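Long-range contact in RE68036p (Drosophila melanogaster, PDB 1SQH), which is largely uncharacterised but may act as an acyltransferase, transferring acyl groups to the amino group of glycine: residues L59-H71 and W79-Q91. Numbering follows the deposited sequence.
Sequences LNHISLRKQFYTH and WGTYVSLHRDIVQ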
loop_
_atom_site.group_PDB
_atom_site.type_symbol
_atom_site.label_atom_id
_atom_site.label_comp_id
_atom_site.label_asym_id
_atom_site.label_seq_id
_atom_site.Cartn_x
_atom_site.Cartn_y
_atom_site.Cartn_z
ATOM N N LEU A 59 -8.916 12.806 12.562
ATOM C CA LEU A 59 -8.171 11.749 13.232
ATOM C C LEU A 59 -8.518 10.289 12.871
ATOM O O LEU A 59 -7.615 9.455 12.763
ATOM C CB LEU A 59 -8.252 11.956 14.755
ATOM C CG LEU A 59 -7.122 11.374 15.622
ATOM C CD1 LEU A 59 -6.986 12.196 16.908
ATOM C CD2 LEU A 59 -7.382 9.901 15.925
ATOM N N ASN A 60 -9.793 9.960 12.672
ATOM C CA ASN A 60 -10.100 8.570 12.350
ATOM C C ASN A 60 -10.152 8.224 10.856
ATOM O O ASN A 60 -10.678 7.185 10.459
ATOM C CB ASN A 60 -11.376 8.102 13.078
ATOM C CG ASN A 60 -12.586 8.942 12.758
ATOM O OD1 ASN A 60 -12.889 9.191 11.590
ATOM N ND2 ASN A 60 -13.307 9.369 13.799
ATOM N N HIS A 61 -9.580 9.097 10.035
ATOM C CA HIS A 61 -9.503 8.861 8.594
ATOM C C HIS A 61 -8.144 9.313 8.066
ATOM O O HIS A 61 -7.879 9.218 6.870
ATOM C CB HIS A 61 -10.605 9.601 7.835
ATOM C CG HIS A 61 -11.956 8.967 7.946
ATOM N ND1 HIS A 61 -12.771 9.130 9.044
ATOM C CD2 HIS A 61 -12.647 8.186 7.079
ATOM C CE1 HIS A 61 -13.908 8.483 8.848
ATOM N NE2 HIS A 61 -13.857 7.902 7.663
ATOM N N ILE A 62 -7.284 9.801 8.957
ATOM C CA ILE A 62 -5.965 10.257 8.542
ATOM C C ILE A 62 -5.158 9.173 7.835
ATOM O O ILE A 62 -4.305 9.474 7.001
ATOM C CB ILE A 62 -5.125 10.743 9.725
ATOM C CG1 ILE A 62 -5.070 9.658 10.791
ATOM C CG2 ILE A 62 -5.693 12.034 10.276
ATOM C CD1 ILE A 62 -3.844 9.735 11.660
ATOM N N SER A 63 -5.417 7.916 8.182
ATOM C CA SER A 63 -4.699 6.797 7.578
ATOM C C SER A 63 -4.977 6.734 6.071
ATOM O O SER A 63 -4.248 6.085 5.324
ATOM C CB SER A 63 -5.113 5.481 8.244
ATOM O OG SER A 63 -6.465 5.169 7.949
ATOM N N LEU A 64 -6.030 7.427 5.642
ATOM C CA LEU A 64 -6.416 7.483 4.233
ATOM C C LEU A 64 -5.900 8.762 3.546
ATOM O O LEU A 64 -6.329 9.107 2.440
ATOM C CB LEU A 64 -7.941 7.409 4.114
ATOM C CG LEU A 64 -8.564 6.020 3.928
ATOM C CD1 LEU A 64 -7.949 5.029 4.891
ATOM C CD2 LEU A 64 -10.075 6.098 4.122
ATOM N N ARG A 65 -4.976 9.460 4.203
ATOM C CA ARG A 65 -4.415 10.693 3.663
ATOM C C ARG A 65 -2.904 10.603 3.493
ATOM O O ARG A 65 -2.245 9.770 4.109
ATOM C CB ARG A 65 -4.726 11.880 4.590
ATOM C CG ARG A 65 -6.150 11.935 5.156
ATOM C CD ARG A 65 -7.184 11.640 4.091
ATOM N NE ARG A 65 -7.913 12.809 3.606
ATOM C CZ ARG A 65 -9.000 13.308 4.182
ATOM N NH1 ARG A 65 -9.495 12.751 5.283
ATOM N NH2 ARG A 65 -9.613 14.346 3.639
ATOM N N LYS A 66 -2.359 11.471 2.652
ATOM C CA LYS A 66 -0.920 11.531 2.429
ATOM C C LYS A 66 -0.551 12.965 2.063
ATOM O O LYS A 66 -1.331 13.668 1.422
ATOM C CB LYS A 66 -0.486 10.600 1.288
ATOM C CG LYS A 66 -0.446 9.114 1.621
ATOM C CD LYS A 66 0.320 8.342 0.534
ATOM C CE LYS A 66 0.301 6.841 0.769
ATOM N NZ LYS A 66 -1.092 6.306 0.729
ATOM N N GLN A 67 0.629 13.401 2.477
ATOM C CA GLN A 67 1.084 14.746 2.150
ATOM C C GLN A 67 2.335 14.604 1.290
ATOM O O GLN A 67 3.370 14.110 1.740
ATOM C CB GLN A 67 1.378 15.523 3.427
ATOM C CG GLN A 67 0.137 15.749 4.280
ATOM C CD GLN A 67 0.442 15.764 5.766
ATOM O OE1 GLN A 67 0.709 14.714 6.370
ATOM N NE2 GLN A 67 0.409 16.951 6.364
ATOM N N PHE A 68 2.217 15.021 0.038
ATOM C CA PHE A 68 3.320 14.915 -0.900
ATOM C C PHE A 68 4.210 16.149 -0.857
ATOM O O PHE A 68 3.724 17.264 -0.650
ATOM C CB PHE A 68 2.752 14.703 -2.306
ATOM C CG PHE A 68 2.016 13.394 -2.467
ATOM C CD1 PHE A 68 2.717 12.214 -2.726
ATOM C CD2 PHE A 68 0.630 13.335 -2.327
ATOM C CE1 PHE A 68 2.054 10.991 -2.840
ATOM C CE2 PHE A 68 -0.046 12.118 -2.439
ATOM C CZ PHE A 68 0.670 10.942 -2.698
ATOM N N TYR A 69 5.511 15.950 -1.039
ATOM C CA TYR A 69 6.460 17.062 -1.018
ATOM C C TYR A 69 7.497 16.932 -2.125
ATOM O O TYR A 69 7.651 15.873 -2.718
ATOM C CB TYR A 69 7.231 17.112 0.310
ATOM C CG TYR A 69 6.395 17.191 1.561
ATOM C CD1 TYR A 69 5.790 16.054 2.093
ATOM C CD2 TYR A 69 6.235 18.399 2.233
ATOM C CE1 TYR A 69 5.047 16.119 3.276
ATOM C CE2 TYR A 69 5.494 18.479 3.411
ATOM C CZ TYR A 69 4.907 17.340 3.928
ATOM O OH TYR A 69 4.191 17.407 5.100
ATOM N N THR A 70 8.209 18.019 -2.408
ATOM C CA THR A 70 9.281 17.964 -3.388
ATOM C C THR A 70 10.334 18.953 -2.947
ATOM O O THR A 70 10.098 19.729 -2.027
ATOM C CB THR A 70 8.832 18.325 -4.816
ATOM O OG1 THR A 70 9.902 18.015 -5.718
ATOM C CG2 THR A 70 8.508 19.809 -4.934
ATOM N N HIS A 71 11.497 18.913 -3.593
ATOM C CA HIS A 71 12.591 19.818 -3.260
ATOM C C HIS A 71 12.095 21.257 -3.441
ATOM O O HIS A 71 11.735 21.672 -4.548
ATOM C CB HIS A 71 13.787 19.531 -4.174
ATOM C CG HIS A 71 15.060 20.192 -3.741
ATOM N ND1 HIS A 71 15.141 21.536 -3.450
ATOM C CD2 HIS A 71 16.313 19.697 -3.588
ATOM C CE1 HIS A 71 16.388 21.844 -3.138
ATOM N NE2 HIS A 71 17.120 20.746 -3.216
ATOM N N TRP A 79 12.480 15.456 -12.714
ATOM C CA TRP A 79 12.903 14.118 -12.278
ATOM C C TRP A 79 11.839 13.354 -11.492
ATOM O O TRP A 79 12.103 12.250 -11.003
ATOM C CB TRP A 79 14.160 14.209 -11.397
ATOM C CG TRP A 79 15.313 14.973 -11.993
ATOM C CD1 TRP A 79 15.965 16.037 -11.437
ATOM C CD2 TRP A 79 15.978 14.699 -13.232
ATOM N NE1 TRP A 79 16.995 16.440 -12.250
ATOM C CE2 TRP A 79 17.026 15.637 -13.358
ATOM C CE3 TRP A 79 15.789 13.751 -14.246
ATOM C CZ2 TRP A 79 17.886 15.655 -14.465
ATOM C CZ3 TRP A 79 16.647 13.770 -15.351
ATOM C CH2 TRP A 79 17.681 14.718 -15.448
ATOM N N GLY A 80 10.657 13.952 -11.361
ATOM C CA GLY A 80 9.575 13.325 -10.616
ATOM C C GLY A 80 9.908 13.134 -9.143
ATOM O O GLY A 80 9.301 12.309 -8.460
ATOM N N THR A 81 10.865 13.913 -8.653
ATOM C CA THR A 81 11.311 13.813 -7.263
ATOM C C THR A 81 10.206 14.132 -6.255
ATOM O O THR A 81 9.646 15.232 -6.247
ATOM C CB THR A 81 12.539 14.746 -7.012
ATOM O OG1 THR A 81 13.582 14.412 -7.937
ATOM C CG2 THR A 81 13.078 14.573 -5.603
ATOM N N TYR A 82 9.890 13.165 -5.400
ATOM C CA TYR A 82 8.855 13.389 -4.413
ATOM C C TYR A 82 9.087 12.582 -3.145
ATOM O O TYR A 82 9.836 11.602 -3.118
ATOM C CB TYR A 82 7.481 13.038 -4.997
ATOM C CG TYR A 82 7.057 11.609 -4.752
ATOM C CD1 TYR A 82 6.242 11.278 -3.670
ATOM C CD2 TYR A 82 7.493 10.583 -5.585
ATOM C CE1 TYR A 82 5.871 9.960 -3.422
ATOM C CE2 TYR A 82 7.123 9.254 -5.345
ATOM C CZ TYR A 82 6.312 8.952 -4.262
ATOM O OH TYR A 82 5.943 7.642 -4.037
ATOM N N VAL A 83 8.432 13.019 -2.087
ATOM C CA VAL A 83 8.506 12.345 -0.810
ATOM C C VAL A 83 7.124 12.551 -0.242
ATOM O O VAL A 83 6.620 13.682 -0.216
ATOM C CB VAL A 83 9.560 12.986 0.160
ATOM C CG1 VAL A 83 9.494 12.300 1.524
ATOM C CG2 VAL A 83 10.967 12.860 -0.418
ATOM N N SER A 84 6.504 11.457 0.179
ATOM C CA SER A 84 5.180 11.523 0.780
ATOM C C SER A 84 5.288 11.131 2.248
ATOM O O SER A 84 6.157 10.336 2.635
ATOM C CB SER A 84 4.210 10.586 0.060
ATOM O OG SER A 84 4.745 9.283 -0.015
ATOM N N LEU A 85 4.418 11.720 3.062
ATOM C CA LEU A 85 4.379 11.436 4.484
ATOM C C LEU A 85 2.967 10.993 4.833
ATOM O O LEU A 85 1.992 11.670 4.479
ATOM C CB LEU A 85 4.771 12.681 5.279
ATOM C CG LEU A 85 6.244 13.107 5.175
ATOM C CD1 LEU A 85 6.469 14.369 6.018
ATOM C CD2 LEU A 85 7.144 11.989 5.662
ATOM N N HIS A 86 2.877 9.845 5.501
ATOM C CA HIS A 86 1.614 9.233 5.918
ATOM C C HIS A 86 1.576 9.008 7.431
ATOM O O HIS A 86 2.603 8.743 8.066
ATOM C CB HIS A 86 1.425 7.900 5.172
ATOM C CG HIS A 86 0.257 7.083 5.645
ATOM N ND1 HIS A 86 0.337 6.222 6.721
ATOM C CD2 HIS A 86 -1.009 6.976 5.172
ATOM C CE1 HIS A 86 -0.827 5.619 6.886
ATOM N NE2 HIS A 86 -1.662 6.059 5.959
ATOM N N ARG A 87 0.387 9.105 8.010
ATOM C CA ARG A 87 0.244 8.919 9.442
ATOM C C ARG A 87 -0.872 7.954 9.841
ATOM O O ARG A 87 -1.992 8.033 9.327
ATOM C CB ARG A 87 -0.011 10.273 10.113
ATOM C CG ARG A 87 -0.017 10.232 11.638
ATOM C CD ARG A 87 1.093 11.119 12.178
ATOM N NE ARG A 87 2.241 10.377 12.686
ATOM C CZ ARG A 87 3.495 10.821 12.623
ATOM N NH1 ARG A 87 3.758 11.995 12.063
ATOM N NH2 ARG A 87 4.487 10.106 13.135
ATOM N N ASP A 88 -0.542 7.036 10.743
ATOM C CA ASP A 88 -1.499 6.087 11.301
ATOM C C ASP A 88 -1.011 5.800 12.727
ATOM O O ASP A 88 -1.370 6.511 13.660
ATOM C CB ASP A 88 -1.567 4.793 10.487
ATOM C CG ASP A 88 -2.711 3.899 10.938
ATOM O OD1 ASP A 88 -3.377 4.283 11.922
ATOM O OD2 ASP A 88 -2.951 2.833 10.329
ATOM N N ILE A 89 -0.198 4.763 12.896
ATOM C CA ILE A 89 0.360 4.460 14.211
ATOM C C ILE A 89 1.692 5.199 14.262
ATOM O O ILE A 89 1.983 5.916 15.220
ATOM C CB ILE A 89 0.628 2.966 14.403
ATOM C CG1 ILE A 89 -0.695 2.201 14.494
ATOM C CG2 ILE A 89 1.444 2.747 15.678
ATOM C CD1 ILE A 89 -0.504 0.717 14.770
ATOM N N VAL A 90 2.496 5.010 13.218
ATOM C CA VAL A 90 3.786 5.682 13.096
ATOM C C VAL A 90 3.750 6.508 11.806
ATOM O O VAL A 90 2.691 6.679 11.196
ATOM C CB VAL A 90 4.954 4.681 12.991
ATOM C CG1 VAL A 90 4.989 3.797 14.216
ATOM C CG2 VAL A 90 4.812 3.842 11.731
ATOM N N GLN A 91 4.903 7.029 11.401
ATOM C CA GLN A 91 4.988 7.810 10.175
ATOM C C GLN A 91 5.519 6.879 9.087
ATOM O O GLN A 91 6.470 6.123 9.308
ATOM C CB GLN A 91 5.943 9.008 10.353
ATOM C CG GLN A 91 6.096 9.887 9.098
ATOM C CD GLN A 91 7.250 10.885 9.194
ATOM O OE1 GLN A 91 8.422 10.499 9.303
ATOM N NE2 GLN A 91 6.921 12.175 9.148
HETATM O O HOH W 1 -1.786 9.964 6.712
#
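Backbone hydrogen bonds join Q67 to L85 and Y69 to V83 in both directions, the shortest being Y69 N to V83 O at 2.7 Å. Past the Y69-V83 pair, T70 adds a side-chain bond: chi1 of -170° swings OG1 anti to the backbone N, donating to T81 O (2.8 Å). At the other end, H86 does similar work: its NE2 reaches S63 O (2.7 Å, 151° at the hydrogen), the acceptor lying in the imidazole plane, where the ring N-H points; this joins the 3-10 turn to strand 82-87. One water accepts from R87 N and lies within hydrogen-bonding distance of I62 O and R65 O. Strands 67-71 and 82-87, linked through helix 76-79, are antiparallel neighbours in a mixed sheet consistent with the GNAT acetyltransferase fold. On the sheet face that helix 34-51 covers, small S84 leaves room for F68, whose CD1 lies 3.6 Å from S84 CB; Y82 CD1 meets the F68 ring at its edge, the planes inclined at 48°. On the other face, the broad ring of Y69 suits branched L85, crossing it at about a right angle with Y69 CE1 3.6 Å from L85 CD1; L10 and P12 also touch the tyrosine.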